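Thiosulfate sulfurtransferase RDL2, mitochondrial (Saccharomyces cerevisiae, PDB 6K6R) catalyses the transfer of sulfane sulfur from thiosulfate to cyanide, giving thiocyanate and sulfite. Local coordinates at residues D53-P57 and K58-D62; L80-E84 and K85-K89; L118-Y122 and G123-T127. One frame throughout, in Å; residues are numbered along the deposited sequence.

The three contacts are local, each where a loop meets a helix end in the rhodanese domain. Contacts 1 and 2 lie at the starts of helices 57-60 and 84-91, whereas contact 3 closes the far end of helix 111-121. Contact 1, partly buried, is the most polar, pairing buried D53 and R55, E56 and exposed K58, and a carboxylate with the backbone. Contact 2 mixes the buried L80 and F87 with half-exposed L82 and exposed charged residues; contact 3 rests mainly on backbone bonds and the buried A119 and Y124. Contacts 2 and 3 touch, L80 packing on A119, Y122 and Y124; contact 1 stands apart, its centre about 20 Å from contact 2's and 22 Å from contact 3's.

Contact 1: D53-P57 and K58-D62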
loop_
_atom_site.group_PDB
_atom_site.type_symbol
_atom_site.label_atom_id
_atom_site.label_comp_id
_atom_site.label_asym_id
_atom_site.label_seq_id
_atom_site.Cartn_x
_atom_site.Cartn_y
_atom_site.Cartn_z
ATOM N N ASP A 53 -1.838 2.265 0.116
ATOM C CA ASP A 53 -3.261 2.387 -0.175
ATOM C C ASP A 53 -3.430 2.590 -1.676
ATOM O O ASP A 53 -2.896 3.552 -2.241
ATOM C CB ASP A 53 -3.875 3.549 0.606
ATOM C CG ASP A 53 -5.396 3.552 0.569
ATOM O OD1 ASP A 53 -5.989 2.951 -0.353
ATOM O OD2 ASP A 53 -6.005 4.162 1.473
ATOM N N VAL A 54 -4.170 1.687 -2.321
ATOM C CA VAL A 54 -4.329 1.719 -3.770
ATOM C C VAL A 54 -5.667 2.298 -4.198
ATOM O O VAL A 54 -5.968 2.318 -5.399
ATOM C CB VAL A 54 -4.133 0.316 -4.375
ATOM C CG1 VAL A 54 -2.784 -0.243 -3.962
ATOM C CG2 VAL A 54 -5.255 -0.612 -3.941
ATOM N N ARG A 55 -6.479 2.774 -3.257
ATOM C CA ARG A 55 -7.730 3.421 -3.614
ATOM C C ARG A 55 -7.460 4.738 -4.336
ATOM O O ARG A 55 -6.339 5.255 -4.360
ATOM C CB ARG A 55 -8.583 3.677 -2.373
ATOM C CG ARG A 55 -9.145 2.432 -1.715
ATOM C CD ARG A 55 -9.764 2.784 -0.376
ATOM N NE ARG A 55 -8.877 3.641 0.406
ATOM C CZ ARG A 55 -9.275 4.405 1.417
ATOM N NH1 ARG A 55 -10.552 4.425 1.772
ATOM N NH2 ARG A 55 -8.396 5.153 2.071
ATOM N N GLU A 56 -8.515 5.283 -4.934
ATOM C CA GLU A 56 -8.413 6.589 -5.555
ATOM C C GLU A 56 -8.357 7.672 -4.479
ATOM O O GLU A 56 -8.953 7.521 -3.408
ATOM C CB GLU A 56 -9.600 6.832 -6.483
ATOM C CG GLU A 56 -9.539 6.034 -7.773
ATOM C CD GLU A 56 -8.228 6.224 -8.511
ATOM O OE1 GLU A 56 -7.786 7.383 -8.646
ATOM O OE2 GLU A 56 -7.637 5.217 -8.952
ATOM N N PRO A 57 -7.636 8.767 -4.733
ATOM C CA PRO A 57 -7.590 9.858 -3.743
ATOM C C PRO A 57 -8.966 10.351 -3.343
ATOM O O PRO A 57 -9.137 10.879 -2.236
ATOM C CB PRO A 57 -6.786 10.950 -4.462
ATOM C CG PRO A 57 -5.992 10.228 -5.489
ATOM C CD PRO A 57 -6.831 9.067 -5.928
ATOM N N LYS A 58 -9.959 10.182 -4.220
ATOM C CA LYS A 58 -11.328 10.545 -3.875
ATOM C C LYS A 58 -11.835 9.727 -2.691
ATOM O O LYS A 58 -12.535 10.254 -1.819
ATOM C CB LYS A 58 -12.248 10.385 -5.097
ATOM C CG LYS A 58 -11.743 11.019 -6.420
ATOM C CD LYS A 58 -10.734 10.147 -7.175
ATOM C CE LYS A 58 -9.777 10.987 -8.014
ATOM N NZ LYS A 58 -8.653 10.175 -8.568
ATOM N N GLU A 59 -11.474 8.443 -2.629
ATOM C CA GLU A 59 -11.884 7.609 -1.504
ATOM C C GLU A 59 -11.033 7.852 -0.263
ATOM O O GLU A 59 -11.523 7.694 0.861
ATOM C CB GLU A 59 -11.820 6.129 -1.890
ATOM C CG GLU A 59 -12.552 5.794 -3.175
ATOM C CD GLU A 59 -12.195 4.420 -3.701
ATOM O OE1 GLU A 59 -11.481 4.340 -4.724
ATOM O OE2 GLU A 59 -12.629 3.419 -3.090
ATOM N N VAL A 60 -9.763 8.228 -0.442
ATOM C CA VAL A 60 -8.896 8.508 0.696
ATOM C C VAL A 60 -9.373 9.727 1.476
ATOM O O VAL A 60 -9.043 9.871 2.659
ATOM C CB VAL A 60 -7.441 8.689 0.223
ATOM C CG1 VAL A 60 -6.480 8.608 1.396
ATOM C CG2 VAL A 60 -7.090 7.637 -0.816
ATOM N N LYS A 61 -10.154 10.609 0.845
ATOM C CA LYS A 61 -10.694 11.763 1.557
ATOM C C LYS A 61 -11.647 11.344 2.667
ATOM O O LYS A 61 -11.763 12.040 3.682
ATOM C CB LYS A 61 -11.405 12.700 0.578
ATOM C CG LYS A 61 -10.495 13.319 -0.470
ATOM C CD LYS A 61 -9.573 14.361 0.138
ATOM C CE LYS A 61 -9.043 15.310 -0.924
ATOM N NZ LYS A 61 -10.138 16.082 -1.575
ATOM N N ASP A 62 -12.335 10.211 2.497
ATOM C CA ASP A 62 -13.265 9.751 3.524
ATOM C C ASP A 62 -12.523 9.215 4.742
ATOM O O ASP A 62 -12.898 9.507 5.884
ATOM C CB ASP A 62 -14.196 8.685 2.947
ATOM C CG ASP A 62 -15.248 9.270 2.024
ATOM O OD1 ASP A 62 -15.337 10.513 1.934
ATOM O OD2 ASP A 62 -15.983 8.488 1.388
#
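R55 and E59 both set CG anti to their own carbonyl carbon, but the arginine then bends at chi3 (-47°) while the glutamate runs on extended, so the two chains cross. CB of R55 meets the E59 carboxylate, 3.8 Å from OE1 of E59, and guanidinium and carboxylate planes stand 60° apart. The bend lays one guanidinium face over C of E59 and N of V60. Within the loop the group grips D53 side-on: R55 NH2 to D53 OD2 is 2.7 Å and R55 NE to D53 OD1 3.1 Å, each on a syn lone pair. D53 OD1 also takes the backbone N of R55 at 3.0 Å, closing an Asx turn where strand 49-53 ends, and NH2 reaches on to Y63 O. With R55 cut back to an alanine, the buried D53 carboxylate would probably lose its charge partner, and the face of E59 and V60 its guanidinium cover. E56 is the N-cap of helix 57-60, and its N meets OE1 of E59 at 3.1 Å, from above the carboxylate plane: one half of a capping box. The same OE1 pairs with R111, at the start of the helix following the loop of C106, a persulfide in this structure and the predicted active-site residue. E56 O accepts twice, from E59 N at 2.8 Å and, in the carbonyl plane, from V60 N at 3.2 Å. K58, bent at chi2, runs alongside E56 and brings NZ to 2.9 Å from E56 OE1, on its anti lone pair; the same oxygen also bonds S75 OG, its stronger partner.

Contact 2: L80-E84 and K85-K89; sequences LGLPE and KEFHK
F87 N bonds to P83 O at 2.8 Å, and H88 N to E84 O at 3.1 Å, so the first turn of helix 84-91 is already closed by regular i to i+4 bonds. P83 holds the N-cap position, and as a proline it has no polar side-chain atom to cap the turn. F87 carries most of the side-chain contact. With CG anti to the backbone N (chi1 -168°), its ring is swung back toward the incoming loop, and CB sits 3.3 Å from P83 O. The loop meets the ring at its rim: L82 CB approaches F87 CD2 at 4.1 Å, close to the ring plane, and CD1 of L82 lies against the same ring carbon, the two side chains crossing at about a right angle. Farther along the edge, L80 brings CD2 to 4.2 Å from F87 CE2, while its backbone N also faces the rim. L82 has a second neighbour one residue earlier in the helix. Its CD2 rests 3.8 Å from OE1 of E86, whose extended chain passes across the leucine and alongside the P83 ring, a contact of methyl and ring carbon with carboxylate rather than a polar bond. The first turn carries E84, K85 and E86, and its two carboxylates may favour the positive end of the helix dipole. The loop is held from beyond by K95, whose NZ bonds to both L80 O and L82 O. F87 meets the ring of F91 one turn on and packs on I71, next to strand 69-70, while L80 leans on Y122 and Y124, which follow helix 111-121.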
loop_
_atom_site.group_PDB
_atom_site.type_symbol
_atom_site.label_atom_id
_atom_site.label_comp_id
_atom_site.label_asym_id
_atom_site.label_seq_id
_atom_site.Cartn_x
_atom_site.Cartn_y
_atom_site.Cartn_z
ATOM N N LEU A 80 4.638 2.811 -9.957
ATOM C CA LEU A 80 5.878 2.272 -9.409
ATOM C C LEU A 80 6.938 2.013 -10.473
ATOM O O LEU A 80 8.033 1.557 -10.129
ATOM C CB LEU A 80 5.592 0.989 -8.629
ATOM C CG LEU A 80 4.996 1.218 -7.238
ATOM C CD1 LEU A 80 4.517 -0.086 -6.627
ATOM C CD2 LEU A 80 6.006 1.904 -6.329
ATOM N N GLY A 81 6.641 2.284 -11.741
ATOM C CA GLY A 81 7.622 2.271 -12.802
ATOM C C GLY A 81 8.087 3.643 -13.232
ATOM O O GLY A 81 8.887 3.746 -14.168
ATOM N N LEU A 82 7.613 4.699 -12.576
ATOM C CA LEU A 82 7.984 6.052 -12.953
ATOM C C LEU A 82 9.429 6.341 -12.554
ATOM O O LEU A 82 9.945 5.761 -11.595
ATOM C CB LEU A 82 7.065 7.068 -12.280
ATOM C CG LEU A 82 5.638 7.221 -12.805
ATOM C CD1 LEU A 82 4.797 7.988 -11.798
ATOM C CD2 LEU A 82 5.634 7.921 -14.154
ATOM N N PRO A 83 10.107 7.229 -13.278
ATOM C CA PRO A 83 11.409 7.709 -12.808
ATOM C C PRO A 83 11.283 8.384 -11.450
ATOM O O PRO A 83 10.222 8.884 -11.068
ATOM C CB PRO A 83 11.839 8.699 -13.897
ATOM C CG PRO A 83 11.127 8.226 -15.121
ATOM C CD PRO A 83 9.801 7.706 -14.637
ATOM N N GLU A 84 12.397 8.391 -10.715
ATOM C CA GLU A 84 12.365 8.803 -9.314
ATOM C C GLU A 84 11.901 10.248 -9.161
ATOM O O GLU A 84 11.018 10.544 -8.350
ATOM C CB GLU A 84 13.742 8.606 -8.686
ATOM C CG GLU A 84 13.867 9.147 -7.278
ATOM C CD GLU A 84 15.048 8.552 -6.544
ATOM O OE1 GLU A 84 15.399 7.391 -6.843
ATOM O OE2 GLU A 84 15.628 9.242 -5.680
ATOM N N LYS A 85 12.487 11.170 -9.922
ATOM C CA LYS A 85 12.116 12.571 -9.755
ATOM C C LYS A 85 10.667 12.829 -10.152
ATOM O O LYS A 85 9.964 13.587 -9.472
ATOM C CB LYS A 85 13.053 13.461 -10.567
ATOM C CG LYS A 85 12.818 14.934 -10.351
ATOM C CD LYS A 85 12.880 15.663 -11.677
ATOM C CE LYS A 85 14.297 15.685 -12.231
ATOM N NZ LYS A 85 14.300 16.008 -13.689
ATOM N N GLU A 86 10.207 12.225 -11.248
ATOM C CA GLU A 86 8.822 12.417 -11.658
ATOM C C GLU A 86 7.857 11.739 -10.693
ATOM O O GLU A 86 6.735 12.220 -10.505
ATOM C CB GLU A 86 8.607 11.901 -13.082
ATOM C CG GLU A 86 7.387 12.516 -13.763
ATOM C CD GLU A 86 6.829 11.654 -14.881
ATOM O OE1 GLU A 86 5.590 11.638 -15.064
ATOM O OE2 GLU A 86 7.627 10.998 -15.583
ATOM N N PHE A 87 8.267 10.626 -10.078
ATOM C CA PHE A 87 7.439 10.021 -9.038
ATOM C C PHE A 87 7.222 10.994 -7.888
ATOM O O PHE A 87 6.100 11.139 -7.390
ATOM C CB PHE A 87 8.082 8.728 -8.533
ATOM C CG PHE A 87 7.176 7.891 -7.662
ATOM C CD1 PHE A 87 6.976 8.214 -6.328
ATOM C CD2 PHE A 87 6.532 6.777 -8.177
ATOM C CE1 PHE A 87 6.151 7.447 -5.529
ATOM C CE2 PHE A 87 5.704 6.005 -7.380
ATOM C CZ PHE A 87 5.514 6.342 -6.055
ATOM N N HIS A 88 8.287 11.673 -7.455
ATOM C CA HIS A 88 8.158 12.634 -6.368
ATOM C C HIS A 88 7.341 13.849 -6.784
ATOM O O HIS A 88 6.647 14.438 -5.952
ATOM C CB HIS A 88 9.538 13.070 -5.880
ATOM C CG HIS A 88 9.513 13.769 -4.557
ATOM N ND1 HIS A 88 9.057 15.062 -4.406
ATOM C CD2 HIS A 88 9.875 13.353 -3.320
ATOM C CE1 HIS A 88 9.145 15.413 -3.135
ATOM N NE2 HIS A 88 9.638 14.393 -2.456
ATOM N N LYS A 89 7.409 14.239 -8.057
ATOM C CA LYS A 89 6.628 15.385 -8.507
ATOM C C LYS A 89 5.153 15.029 -8.645
ATOM O O LYS A 89 4.279 15.857 -8.365
ATOM C CB LYS A 89 7.183 15.911 -9.830
ATOM C CG LYS A 89 8.469 16.725 -9.702
ATOM C CD LYS A 89 8.475 17.593 -8.447
ATOM C CE LYS A 89 9.554 17.154 -7.464
ATOM N NZ LYS A 89 9.487 17.930 -6.194
#

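Contact 3: L118-Y122 and G123-T127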
loop_
_atom_site.group_PDB
_atom_site.type_symbol
_atom_site.label_atom_id
_atom_site.label_comp_id
_atom_site.label_asym_id
_atom_site.label_seq_id
_atom_site.Cartn_x
_atom_site.Cartn_y
_atom_site.Cartn_z
ATOM N N LEU A 118 1.775 -5.585 -10.189
ATOM C CA LEU A 118 2.499 -4.538 -10.901
ATOM C C LEU A 118 3.769 -4.145 -10.156
ATOM O O LEU A 118 4.792 -3.844 -10.781
ATOM C CB LEU A 118 1.594 -3.325 -11.110
ATOM C CG LEU A 118 0.533 -3.483 -12.201
ATOM C CD1 LEU A 118 -0.476 -2.349 -12.142
ATOM C CD2 LEU A 118 1.184 -3.557 -13.572
ATOM N N ALA A 119 3.724 -4.147 -8.820
ATOM C CA ALA A 119 4.919 -3.838 -8.042
ATOM C C ALA A 119 6.027 -4.847 -8.311
ATOM O O ALA A 119 7.192 -4.469 -8.488
ATOM C CB ALA A 119 4.582 -3.795 -6.552
ATOM N N ARG A 120 5.684 -6.137 -8.352
ATOM C CA ARG A 120 6.679 -7.158 -8.662
ATOM C C ARG A 120 7.162 -7.047 -10.102
ATOM O O ARG A 120 8.297 -7.434 -10.405
ATOM C CB ARG A 120 6.109 -8.551 -8.395
ATOM C CG ARG A 120 6.159 -8.969 -6.933
ATOM C CD ARG A 120 5.799 -10.435 -6.756
ATOM N NE ARG A 120 4.370 -10.676 -6.937
ATOM C CZ ARG A 120 3.859 -11.480 -7.864
ATOM N NH1 ARG A 120 4.660 -12.126 -8.700
ATOM N NH2 ARG A 120 2.546 -11.637 -7.955
ATOM N N SER A 121 6.324 -6.524 -10.999
ATOM C CA SER A 121 6.743 -6.304 -12.377
ATOM C C SER A 121 7.732 -5.154 -12.512
ATOM O O SER A 121 8.343 -5.010 -13.576
ATOM C CB SER A 121 5.523 -6.042 -13.264
ATOM O OG SER A 121 5.068 -4.705 -13.129
ATOM N N TYR A 122 7.905 -4.339 -11.471
ATOM C CA TYR A 122 8.821 -3.206 -11.501
ATOM C C TYR A 122 10.029 -3.399 -10.593
ATOM O O TYR A 122 10.739 -2.429 -10.313
ATOM C CB TYR A 122 8.084 -1.920 -11.122
ATOM C CG TYR A 122 7.126 -1.431 -12.184
ATOM C CD1 TYR A 122 7.543 -1.262 -13.497
ATOM C CD2 TYR A 122 5.803 -1.143 -11.874
ATOM C CE1 TYR A 122 6.672 -0.816 -14.471
ATOM C CE2 TYR A 122 4.923 -0.699 -12.843
ATOM C CZ TYR A 122 5.364 -0.537 -14.139
ATOM O OH TYR A 122 4.493 -0.095 -15.108
ATOM N N GLY A 123 10.278 -4.619 -10.124
ATOM C CA GLY A 123 11.430 -4.891 -9.293
ATOM C C GLY A 123 11.173 -4.905 -7.803
ATOM O O GLY A 123 12.106 -5.172 -7.035
ATOM N N TYR A 124 9.948 -4.621 -7.363
ATOM C CA TYR A 124 9.597 -4.690 -5.944
ATOM C C TYR A 124 9.227 -6.136 -5.634
ATOM O O TYR A 124 8.074 -6.548 -5.770
ATOM C CB TYR A 124 8.461 -3.729 -5.615
ATOM C CG TYR A 124 8.830 -2.264 -5.720
ATOM C CD1 TYR A 124 9.397 -1.591 -4.646
ATOM C CD2 TYR A 124 8.606 -1.552 -6.893
ATOM C CE1 TYR A 124 9.733 -0.253 -4.735
ATOM C CE2 TYR A 124 8.940 -0.213 -6.992
ATOM C CZ TYR A 124 9.503 0.432 -5.910
ATOM O OH TYR A 124 9.836 1.763 -6.003
ATOM N N GLU A 125 10.219 -6.920 -5.216
ATOM C CA GLU A 125 10.020 -8.344 -4.982
ATOM C C GLU A 125 9.712 -8.683 -3.527
ATOM O O GLU A 125 9.431 -9.848 -3.227
ATOM C CB GLU A 125 11.248 -9.137 -5.447
ATOM C CG GLU A 125 11.905 -8.592 -6.708
ATOM C CD GLU A 125 11.172 -8.990 -7.978
ATOM O OE1 GLU A 125 10.222 -9.800 -7.903
ATOM O OE2 GLU A 125 11.555 -8.503 -9.060
ATOM N N ASN A 126 9.756 -7.706 -2.626
ATOM C CA ASN A 126 9.360 -7.882 -1.231
ATOM C C ASN A 126 8.011 -7.188 -1.060
ATOM O O ASN A 126 7.946 -5.961 -0.956
ATOM C CB ASN A 126 10.416 -7.313 -0.288
ATOM C CG ASN A 126 10.238 -7.783 1.144
ATOM O OD1 ASN A 126 9.380 -8.617 1.435
ATOM N ND2 ASN A 126 11.049 -7.244 2.047
ATOM N N THR A 127 6.934 -7.972 -1.050
ATOM C CA THR A 127 5.584 -7.430 -1.022
ATOM C C THR A 127 4.733 -8.162 0.008
ATOM O O THR A 127 5.039 -9.283 0.423
ATOM C CB THR A 127 4.895 -7.523 -2.397
ATOM O OG1 THR A 127 4.645 -8.897 -2.717
ATOM C CG2 THR A 127 5.755 -6.896 -3.486
#
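A Schellman motif ends helix 111-121, with A119 and R120 on the helix side and G123 and Y124 beyond the turn. Y124 N reaches back to A119 O at 3.0 Å, the i+5 to i bond of the motif, and G123 N to R120 O at 3.5 Å, a weak one, supplies the inner bond. A119 O also accepts Y122 N, which comes from the opposite face of its plane. G123 has a positive phi of 97°, where a side chain would be jammed against Y122 O. Past the turn, Y124 CB lies 4.0 Å from A119 CB, and the edge of the Y124 ring faces A119 O. R120 CA makes a CH...O contact of 3.3 Å with Y124 O, and the R120 and T127 side chains cross at about a right angle, CG of R120 4.0 Å from CG2 of T127. With CG anti to its carbonyl carbon (chi1 -81°) and a bend at chi3, R120 sends its guanidinium to E116, one turn back, which also receives T127 OG1. Y124 OH bonds to P96 O and its ring stacks on H98, while A119 and Y124 pack on strand 101-104, and the chain continues into strand 127-129 beside it.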